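Local coordinates for protein BAT-2 beta-lactamase (Bacillus atrophaeus, PDB 6W5G) that hydrolyses the beta-lactam ring of antibiotics as a class D serine beta-lactamase, with a domain related to the transpeptidases of penicillin-binding proteins, at residues Y183-P188 / P192-V197; D97-D102 / A133-E138; L173-F178 / W226-I231. All coordinates share one frame; numbering follows the deposited sequence.

How the interactions relate
From the N terminus, interaction 2 comes first: residues 97-102, with the short strand 98-99, meet the end of helix 126-136 and close a loop at the outer surface of the helical region. That loop is complete before helix 172-184 begins. Interaction 3 then opens on this helix and closes on strand 225-233, tying the helix to the main antiparallel sheet. Nested inside its loop is interaction 1, in which the end of the same helix turns back against helix 191-200. Interactions 1 and 3 touch through Tyr183 with Phe230 and Leu187 with Phe178, whereas interaction 2 stays apart, its centre about 22 Å from that of interaction 1.

Interaction 1: residues Y183-P188 / P192-V197; sequences YKEDLP and PIMKTV
Glu185 sets its CG beside its own backbone N (chi1 -53°) and extends from there toward helix 191-200, while Lys195 folds at both chi2 and chi4 to bring its ammonium back to the carboxylate. The two chains cross at about a right angle. NZ of Lys195 lies 2.8 Å from OE2 of Glu185, meeting it on the syn side but 27° out of the carboxylate plane; a weak second bond of 3.1 Å runs from the same NZ to Glu185 OE1. This fork is one part of a larger charge cluster, since Lys191 pairs with OE1 and Lys198 with OE2, and the three lysines probably keep the carboxylate ionised. Next to the salt bridge, one residue earlier on the helix, Met194 packs against the glutamate stem, bent at chi3 (-73°) so that its methyl turns inward: CE is 3.6 Å from Glu185 CB. The sulfur, Met194 SD, lies against both residues, 3.8 Å from Glu185 CA and 3.9 Å from Leu187 CB. Leu187 in turn packs back on helix 172-184, through Phe178 and His181. The direction of Glu185 goes with its backbone: with positive phi it is the C-prime residue of a Schellman motif, Asp186 N reaching His181 O and Glu185 N reaching Leu182 O, which stops one helix so that the chain can turn into the next.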
loop_
_atom_site.group_PDB
_atom_site.type_symbol
_atom_site.label_atom_id
_atom_site.label_comp_id
_atom_site.label_asym_id
_atom_site.label_seq_id
_atom_site.Cartn_x
_atom_site.Cartn_y
_atom_site.Cartn_z
ATOM N N TYR A 183 -3.350 -1.651 10.685
ATOM C CA TYR A 183 -3.255 -2.960 11.324
ATOM C C TYR A 183 -3.855 -2.934 12.725
ATOM O O TYR A 183 -4.645 -3.814 13.092
ATOM C CB TYR A 183 -1.792 -3.413 11.380
ATOM C CG TYR A 183 -1.621 -4.721 12.113
ATOM C CD1 TYR A 183 -1.764 -5.936 11.451
ATOM C CD2 TYR A 183 -1.354 -4.748 13.474
ATOM C CE1 TYR A 183 -1.630 -7.133 12.125
ATOM C CE2 TYR A 183 -1.216 -5.932 14.149
ATOM C CZ TYR A 183 -1.353 -7.124 13.474
ATOM O OH TYR A 183 -1.219 -8.321 14.144
ATOM N N LYS A 184 -3.464 -1.945 13.535
ATOM C CA LYS A 184 -3.940 -1.820 14.907
ATOM C C LYS A 184 -5.328 -1.207 15.004
ATOM O O LYS A 184 -5.898 -1.182 16.102
ATOM C CB LYS A 184 -2.956 -0.973 15.718
ATOM C CG LYS A 184 -1.583 -1.595 15.788
ATOM C CD LYS A 184 -0.630 -0.792 16.641
ATOM C CE LYS A 184 0.682 -1.540 16.825
ATOM N NZ LYS A 184 1.722 -0.679 17.454
ATOM N N GLU A 185 -5.876 -0.727 13.890
ATOM C CA GLU A 185 -7.188 -0.077 13.857
ATOM C C GLU A 185 -7.228 1.166 14.744
ATOM O O GLU A 185 -8.248 1.497 15.358
ATOM C CB GLU A 185 -8.329 -1.062 14.109
ATOM C CG GLU A 185 -8.182 -2.215 13.135
ATOM C CD GLU A 185 -9.362 -3.134 13.054
ATOM O OE1 GLU A 185 -10.377 -2.918 13.756
ATOM O OE2 GLU A 185 -9.259 -4.093 12.270
ATOM N N ASP A 186 -6.089 1.852 14.791
ATOM C CA ASP A 186 -5.958 3.185 15.375
ATOM C C ASP A 186 -6.119 4.240 14.280
ATOM O O ASP A 186 -5.237 5.061 14.031
ATOM C CB ASP A 186 -4.597 3.324 16.052
ATOM C CG ASP A 186 -4.450 2.438 17.274
ATOM O OD1 ASP A 186 -5.466 2.176 17.959
ATOM O OD2 ASP A 186 -3.306 2.011 17.554
ATOM N N LEU A 187 -7.255 4.180 13.600
ATOM C CA LEU A 187 -7.657 5.158 12.602
ATOM C C LEU A 187 -9.122 5.471 12.838
ATOM O O LEU A 187 -9.856 4.645 13.393
ATOM C CB LEU A 187 -7.508 4.597 11.181
ATOM C CG LEU A 187 -6.086 4.393 10.662
ATOM C CD1 LEU A 187 -6.112 3.667 9.326
ATOM C CD2 LEU A 187 -5.321 5.715 10.559
ATOM N N PRO A 188 -9.589 6.640 12.403
ATOM C CA PRO A 188 -10.993 7.009 12.644
ATOM C C PRO A 188 -11.977 6.456 11.623
ATOM O O PRO A 188 -12.860 7.179 11.154
ATOM C CB PRO A 188 -10.960 8.541 12.610
ATOM C CG PRO A 188 -9.820 8.873 11.724
ATOM C CD PRO A 188 -8.813 7.741 11.809
ATOM N N PRO A 192 -15.359 -2.526 10.889
ATOM C CA PRO A 192 -15.603 -3.433 9.755
ATOM C C PRO A 192 -15.044 -2.925 8.441
ATOM O O PRO A 192 -14.645 -3.736 7.596
ATOM C CB PRO A 192 -17.132 -3.597 9.729
ATOM C CG PRO A 192 -17.663 -2.541 10.648
ATOM C CD PRO A 192 -16.599 -2.234 11.636
ATOM N N ILE A 193 -14.978 -1.606 8.248
ATOM C CA ILE A 193 -14.375 -1.071 7.031
ATOM C C ILE A 193 -12.881 -1.373 6.996
ATOM O O ILE A 193 -12.330 -1.762 5.955
ATOM C CB ILE A 193 -14.676 0.431 6.905
ATOM C CG1 ILE A 193 -16.147 0.633 6.545
ATOM C CG2 ILE A 193 -13.767 1.083 5.863
ATOM C CD1 ILE A 193 -16.574 2.079 6.522
ATOM N N MET A 194 -12.204 -1.218 8.130
ATOM C CA MET A 194 -10.786 -1.553 8.181
ATOM C C MET A 194 -10.558 -3.046 7.975
ATOM O O MET A 194 -9.613 -3.437 7.285
ATOM C CB MET A 194 -10.178 -1.065 9.491
ATOM C CG MET A 194 -10.071 0.449 9.515
ATOM S SD MET A 194 -9.304 1.158 10.983
ATOM C CE MET A 194 -10.581 0.932 12.222
ATOM N N LYS A 195 -11.421 -3.895 8.549
ATOM C CA LYS A 195 -11.310 -5.327 8.290
ATOM C C LYS A 195 -11.472 -5.630 6.802
ATOM O O LYS A 195 -10.721 -6.438 6.243
ATOM C CB LYS A 195 -12.338 -6.108 9.112
ATOM C CG LYS A 195 -12.123 -6.076 10.627
ATOM C CD LYS A 195 -10.816 -6.754 11.048
ATOM C CE LYS A 195 -10.811 -7.145 12.534
ATOM N NZ LYS A 195 -10.940 -5.974 13.462
ATOM N N THR A 196 -12.445 -4.986 6.142
ATOM C CA THR A 196 -12.689 -5.233 4.722
ATOM C C THR A 196 -11.485 -4.840 3.875
ATOM O O THR A 196 -11.060 -5.593 2.987
ATOM C CB THR A 196 -13.930 -4.459 4.271
ATOM O OG1 THR A 196 -15.081 -4.975 4.944
ATOM C CG2 THR A 196 -14.132 -4.578 2.755
ATOM N N VAL A 197 -10.927 -3.652 4.123
ATOM C CA VAL A 197 -9.806 -3.191 3.313
ATOM C C VAL A 197 -8.579 -4.056 3.563
ATOM O O VAL A 197 -7.845 -4.395 2.630
ATOM C CB VAL A 197 -9.537 -1.691 3.548
ATOM C CG1 VAL A 197 -8.238 -1.266 2.848
ATOM C CG2 VAL A 197 -10.724 -0.858 3.031
#

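Interaction 2: residues D97-D102 / A133-E138; sequences DVKRWD and ARDIGE
The carboxylate of Asp135 is the flat group on one side of this contact, and the ammonium of Lys99 approaches its OD2 oxygen from the opposite direction. Neither partner of OD2 lies exactly in the plane of the carboxylate: a water sits slightly off it, and Lys99 NZ is displaced further to the same side. The second flat group is the ring of Tyr128, with which the lysine makes a cation-pi contact, so the charge is shared between an aromatic ring and an acid. Direct pairing is loose. Lys99 NZ stands 4.0 Å from Asp135 OD2, a long salt bridge, and the water closes the triangle. It accepts from Lys99 NZ at 2.7 Å and donates to Asp135 OD2 at 2.6 Å, with an angle of about 96° at its oxygen. Solvent thus carries the hydrogen bonding, while the charges attract each other across a longer span. An almost fully stretched lysine makes this possible, because the backbones remain far apart, 12.4 Å between CA of Lys99 and CA of Asp135; the chain turns only at its last torsion (chi4 -62°). The two segments bury merely 33 Å² between them. Asp135 lies in the last turn of helix 126-136, where the helix dipole is negative, and the nearby ammonium may ease that accumulation of charge. Gly137, with positive phi, ends this helix and occupies the N-cap position of helix 138-147, while Arg140 binds the carbonyls of Asp135 and Ile136 across the junction. On the other side, Lys99 pairs by backbone hydrogen bonds with His115 in the small two-stranded sheet and rests its side chain on Trp127 and Ala131, so the small sheet lies along the flank of helix 126-136, with the lysine spanning the gap.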
loop_
_atom_site.group_PDB
_atom_site.type_symbol
_atom_site.label_atom_id
_atom_site.label_comp_id
_atom_site.label_asym_id
_atom_site.label_seq_id
_atom_site.Cartn_x
_atom_site.Cartn_y
_atom_site.Cartn_z
ATOM N N ASP A 97 -18.325 -3.812 -5.036
ATOM C CA ASP A 97 -19.099 -2.793 -5.751
ATOM C C ASP A 97 -18.614 -2.721 -7.199
ATOM O O ASP A 97 -17.479 -2.310 -7.460
ATOM C CB ASP A 97 -18.930 -1.448 -5.039
ATOM C CG ASP A 97 -19.894 -0.385 -5.547
ATOM O OD1 ASP A 97 -20.097 -0.306 -6.774
ATOM O OD2 ASP A 97 -20.445 0.383 -4.724
ATOM N N VAL A 98 -19.463 -3.126 -8.143
ATOM C CA VAL A 98 -19.048 -3.252 -9.538
ATOM C C VAL A 98 -19.176 -1.910 -10.246
ATOM O O VAL A 98 -20.253 -1.294 -10.250
ATOM C CB VAL A 98 -19.892 -4.306 -10.272
ATOM C CG1 VAL A 98 -19.496 -4.351 -11.747
ATOM C CG2 VAL A 98 -19.750 -5.676 -9.622
ATOM N N LYS A 99 -18.087 -1.476 -10.877
ATOM C CA LYS A 99 -18.114 -0.414 -11.872
ATOM C C LYS A 99 -17.845 -1.052 -13.231
ATOM O O LYS A 99 -16.846 -1.760 -13.407
ATOM C CB LYS A 99 -17.068 0.658 -11.560
ATOM C CG LYS A 99 -17.358 1.447 -10.281
ATOM C CD LYS A 99 -16.308 2.545 -10.055
ATOM C CE LYS A 99 -16.439 3.192 -8.672
ATOM N NZ LYS A 99 -17.759 3.871 -8.515
ATOM N N ARG A 100 -18.742 -0.827 -14.179
ATOM C CA ARG A 100 -18.585 -1.425 -15.492
ATOM C C ARG A 100 -17.498 -0.722 -16.288
ATOM O O ARG A 100 -17.387 0.509 -16.270
ATOM C CB ARG A 100 -19.904 -1.370 -16.253
ATOM C CG ARG A 100 -20.952 -2.245 -15.621
ATOM C CD ARG A 100 -22.199 -2.274 -16.485
ATOM N NE ARG A 100 -23.232 -3.133 -15.921
ATOM C CZ ARG A 100 -24.438 -3.282 -16.451
ATOM N NH1 ARG A 100 -24.763 -2.617 -17.560
ATOM N NH2 ARG A 100 -25.320 -4.087 -15.870
ATOM N N TRP A 101 -16.692 -1.525 -16.982
ATOM C CA TRP A 101 -15.687 -1.004 -17.895
ATOM C C TRP A 101 -16.350 -0.214 -19.020
ATOM O O TRP A 101 -17.389 -0.611 -19.562
ATOM C CB TRP A 101 -14.896 -2.185 -18.454
ATOM C CG TRP A 101 -13.887 -1.884 -19.525
ATOM C CD1 TRP A 101 -12.976 -0.857 -19.553
ATOM C CD2 TRP A 101 -13.678 -2.643 -20.717
ATOM N NE1 TRP A 101 -12.213 -0.943 -20.704
ATOM C CE2 TRP A 101 -12.629 -2.033 -21.429
ATOM C CE3 TRP A 101 -14.275 -3.794 -21.245
ATOM C CZ2 TRP A 101 -12.173 -2.528 -22.648
ATOM C CZ3 TRP A 101 -13.824 -4.279 -22.452
ATOM C CH2 TRP A 101 -12.780 -3.650 -23.141
ATOM N N ASP A 102 -15.757 0.931 -19.358
ATOM C CA ASP A 102 -16.315 1.784 -20.395
ATOM C C ASP A 102 -16.068 1.265 -21.806
ATOM O O ASP A 102 -16.645 1.806 -22.754
ATOM C CB ASP A 102 -15.835 3.236 -20.233
ATOM C CG ASP A 102 -14.317 3.387 -20.295
ATOM O OD1 ASP A 102 -13.593 2.430 -20.660
ATOM O OD2 ASP A 102 -13.847 4.500 -19.982
ATOM N N ALA A 133 -12.710 8.316 -6.523
ATOM C CA ALA A 133 -12.189 9.578 -5.999
ATOM C C ALA A 133 -13.056 10.756 -6.423
ATOM O O ALA A 133 -13.332 11.652 -5.615
ATOM C CB ALA A 133 -10.739 9.779 -6.446
ATOM N N ARG A 134 -13.514 10.766 -7.684
ATOM C CA ARG A 134 -14.412 11.829 -8.129
ATOM C C ARG A 134 -15.701 11.844 -7.312
ATOM O O ARG A 134 -16.231 12.918 -6.998
ATOM C CB ARG A 134 -14.707 11.682 -9.622
ATOM C CG ARG A 134 -13.505 11.908 -10.526
ATOM C CD ARG A 134 -13.903 11.992 -11.999
ATOM N NE ARG A 134 -14.362 10.708 -12.528
ATOM C CZ ARG A 134 -13.575 9.809 -13.113
ATOM N NH1 ARG A 134 -12.271 10.039 -13.229
ATOM N NH2 ARG A 134 -14.093 8.674 -13.574
ATOM N N ASP A 135 -16.212 10.663 -6.946
ATOM C CA ASP A 135 -17.420 10.599 -6.125
ATOM C C ASP A 135 -17.155 11.069 -4.699
ATOM O O ASP A 135 -18.008 11.732 -4.095
ATOM C CB ASP A 135 -17.990 9.178 -6.126
ATOM C CG ASP A 135 -18.667 8.821 -7.436
ATOM O OD1 ASP A 135 -19.004 9.742 -8.214
ATOM O OD2 ASP A 135 -18.859 7.614 -7.685
ATOM N N ILE A 136 -15.994 10.723 -4.137
ATOM C CA ILE A 136 -15.607 11.254 -2.830
ATOM C C ILE A 136 -15.575 12.774 -2.877
ATOM O O ILE A 136 -16.185 13.457 -2.046
ATOM C CB ILE A 136 -14.255 10.665 -2.380
ATOM C CG1 ILE A 136 -14.373 9.154 -2.166
ATOM C CG2 ILE A 136 -13.742 11.376 -1.104
ATOM C CD1 ILE A 136 -13.039 8.445 -2.083
ATOM N N GLY A 137 -14.882 13.326 -3.865
ATOM C CA GLY A 137 -14.839 14.760 -4.057
ATOM C C GLY A 137 -13.737 15.424 -3.248
ATOM O O GLY A 137 -13.270 14.912 -2.231
ATOM N N GLU A 138 -13.331 16.606 -3.727
ATOM C CA GLU A 138 -12.184 17.307 -3.158
ATOM C C GLU A 138 -12.377 17.634 -1.679
ATOM O O GLU A 138 -11.444 17.476 -0.881
ATOM C CB GLU A 138 -11.893 18.574 -3.960
ATOM C CG GLU A 138 -10.690 19.360 -3.450
ATOM C CD GLU A 138 -10.231 20.419 -4.435
ATOM O OE1 GLU A 138 -11.113 21.063 -5.050
ATOM O OE2 GLU A 138 -8.999 20.613 -4.588
HETATM O O HOH W 1 -17.717 5.599 -6.415
#

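Interaction 3: residues L173-F178 / W226-I231; sequences LEEKDF and WFVGFI
Along 173-178 it is Glu175 that meets 226-231, through Trp226 and Val228, just after Glu174 has turned its own carboxylate to Arg71. A bend at chi2 (-114°) spreads the Glu175 carboxylate across two strand residues. Its stem lies over the CZ3-CH2 side of the indole, CG 3.7 Å from Trp226 CZ3, and OE2 sits over the same face, 3.8 Å above the ring plane and offset toward the rim. The carboxylate is turned 37° against the indole. OE1 meets the valine methyls, 3.7 Å from Val228 CG1 and 3.8 Å from Val228 CG2. Such apolar surroundings could raise the pKa of this buried acid, although OE2 also hydrogen-bonds Thr77 OG1. Here a helix packs on the central antiparallel sheet beside the active-site region of the serine beta-lactamase fold: Thr77 is in the Ser-X-X-Lys motif that ends in carboxylated Lys79, Trp226 NE1 binds Thr73 O, and Val228 pairs by backbone with Lys214 of the Lys-Thr-Gly motif on the next strand. Lys176 follows, its side chain touching Val241 and its NZ forming a salt bridge of 2.8 Å with Asp177 OD1. Phe178, three residues beyond Glu175, meets Tyr150 edge-to-face.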
loop_
_atom_site.group_PDB
_atom_site.type_symbol
_atom_site.label_atom_id
_atom_site.label_comp_id
_atom_site.label_asym_id
_atom_site.label_seq_id
_atom_site.Cartn_x
_atom_site.Cartn_y
_atom_site.Cartn_z
ATOM N N LEU A 173 8.637 5.924 5.812
ATOM C CA LEU A 173 8.338 5.794 7.237
ATOM C C LEU A 173 6.904 6.204 7.543
ATOM O O LEU A 173 6.235 5.566 8.367
ATOM C CB LEU A 173 9.329 6.605 8.073
ATOM C CG LEU A 173 10.705 5.952 8.242
ATOM C CD1 LEU A 173 11.742 6.966 8.699
ATOM C CD2 LEU A 173 10.631 4.785 9.231
ATOM N N GLU A 174 6.411 7.260 6.889
ATOM C CA GLU A 174 5.020 7.661 7.069
ATOM C C GLU A 174 4.057 6.598 6.541
ATOM O O GLU A 174 2.989 6.379 7.129
ATOM C CB GLU A 174 4.776 9.010 6.392
ATOM C CG GLU A 174 5.424 10.172 7.121
ATOM C CD GLU A 174 5.368 11.491 6.358
ATOM O OE1 GLU A 174 5.405 11.503 5.109
ATOM O OE2 GLU A 174 5.306 12.543 7.023
ATOM N N GLU A 175 4.406 5.934 5.428
ATOM C CA GLU A 175 3.597 4.809 4.959
ATOM C C GLU A 175 3.586 3.681 5.986
ATOM O O GLU A 175 2.535 3.077 6.244
ATOM C CB GLU A 175 4.107 4.301 3.606
ATOM C CG GLU A 175 3.796 5.241 2.433
ATOM C CD GLU A 175 2.820 4.659 1.415
ATOM O OE1 GLU A 175 2.052 3.724 1.761
ATOM O OE2 GLU A 175 2.807 5.174 0.265
ATOM N N LYS A 176 4.740 3.402 6.602
ATOM C CA LYS A 176 4.786 2.370 7.635
ATOM C C LYS A 176 3.867 2.730 8.789
ATOM O O LYS A 176 3.128 1.874 9.293
ATOM C CB LYS A 176 6.224 2.180 8.129
ATOM C CG LYS A 176 6.385 1.140 9.239
ATOM C CD LYS A 176 6.325 1.768 10.634
ATOM C CE LYS A 176 7.471 2.717 10.878
ATOM N NZ LYS A 176 7.403 3.314 12.253
ATOM N N ASP A 177 3.901 3.996 9.224
ATOM C CA ASP A 177 3.031 4.426 10.313
ATOM C C ASP A 177 1.566 4.285 9.934
ATOM O O ASP A 177 0.751 3.835 10.747
ATOM C CB ASP A 177 3.330 5.877 10.699
ATOM C CG ASP A 177 4.659 6.031 11.406
ATOM O OD1 ASP A 177 5.170 5.036 11.968
ATOM O OD2 ASP A 177 5.186 7.159 11.409
ATOM N N PHE A 178 1.209 4.666 8.703
ATOM C CA PHE A 178 -0.178 4.528 8.274
ATOM C C PHE A 178 -0.611 3.062 8.269
ATOM O O PHE A 178 -1.682 2.718 8.783
ATOM C CB PHE A 178 -0.380 5.159 6.897
ATOM C CG PHE A 178 -1.677 4.772 6.261
ATOM C CD1 PHE A 178 -2.881 5.304 6.720
ATOM C CD2 PHE A 178 -1.704 3.833 5.243
ATOM C CE1 PHE A 178 -4.087 4.907 6.157
ATOM C CE2 PHE A 178 -2.898 3.438 4.674
ATOM C CZ PHE A 178 -4.090 3.974 5.126
ATOM N N TRP A 226 6.861 0.623 -4.901
ATOM C CA TRP A 226 6.468 0.464 -3.513
ATOM C C TRP A 226 5.858 -0.911 -3.302
ATOM O O TRP A 226 5.163 -1.441 -4.175
ATOM C CB TRP A 226 5.319 1.388 -3.164
ATOM C CG TRP A 226 5.553 2.873 -3.116
ATOM C CD1 TRP A 226 5.342 3.778 -4.121
ATOM C CD2 TRP A 226 5.947 3.633 -1.969
ATOM N NE1 TRP A 226 5.604 5.052 -3.673
ATOM C CE2 TRP A 226 5.971 4.988 -2.352
ATOM C CE3 TRP A 226 6.280 3.297 -0.652
ATOM C CZ2 TRP A 226 6.322 6.001 -1.468
ATOM C CZ3 TRP A 226 6.633 4.309 0.225
ATOM C CH2 TRP A 226 6.644 5.642 -0.185
ATOM N N PHE A 227 6.062 -1.457 -2.104
ATOM C CA PHE A 227 5.230 -2.544 -1.591
ATOM C C PHE A 227 5.076 -2.309 -0.098
ATOM O O PHE A 227 6.068 -2.315 0.635
ATOM C CB PHE A 227 5.847 -3.923 -1.875
ATOM C CG PHE A 227 4.948 -5.087 -1.529
ATOM C CD1 PHE A 227 3.675 -5.201 -2.091
ATOM C CD2 PHE A 227 5.385 -6.083 -0.664
ATOM C CE1 PHE A 227 2.857 -6.294 -1.792
ATOM C CE2 PHE A 227 4.574 -7.168 -0.348
ATOM C CZ PHE A 227 3.306 -7.271 -0.910
ATOM N N VAL A 228 3.851 -2.052 0.349
ATOM C CA VAL A 228 3.575 -1.719 1.743
ATOM C C VAL A 228 2.547 -2.703 2.285
ATOM O O VAL A 228 1.617 -3.094 1.575
ATOM C CB VAL A 228 3.111 -0.250 1.902
ATOM C CG1 VAL A 228 4.114 0.713 1.244
ATOM C CG2 VAL A 228 1.699 -0.026 1.322
ATOM N N GLY A 229 2.712 -3.117 3.535
ATOM C CA GLY A 229 1.760 -4.087 4.056
ATOM C C GLY A 229 2.207 -4.702 5.359
ATOM O O GLY A 229 2.931 -4.079 6.143
ATOM N N PHE A 230 1.749 -5.929 5.589
ATOM C CA PHE A 230 2.071 -6.626 6.822
ATOM C C PHE A 230 1.923 -8.122 6.605
ATOM O O PHE A 230 1.293 -8.574 5.648
ATOM C CB PHE A 230 1.237 -6.130 8.018
ATOM C CG PHE A 230 -0.254 -6.200 7.816
ATOM C CD1 PHE A 230 -0.939 -5.143 7.237
ATOM C CD2 PHE A 230 -0.976 -7.309 8.248
ATOM C CE1 PHE A 230 -2.311 -5.193 7.069
ATOM C CE2 PHE A 230 -2.358 -7.363 8.087
ATOM C CZ PHE A 230 -3.021 -6.307 7.492
ATOM N N ILE A 231 2.515 -8.887 7.509
ATOM C CA ILE A 231 2.449 -10.336 7.446
ATOM C C ILE A 231 2.113 -10.864 8.829
ATOM O O ILE A 231 2.648 -10.384 9.833
ATOM C CB ILE A 231 3.752 -10.954 6.884
ATOM C CG1 ILE A 231 3.635 -12.483 6.817
ATOM C CG2 ILE A 231 4.985 -10.488 7.686
ATOM C CD1 ILE A 231 4.744 -13.135 6.005
#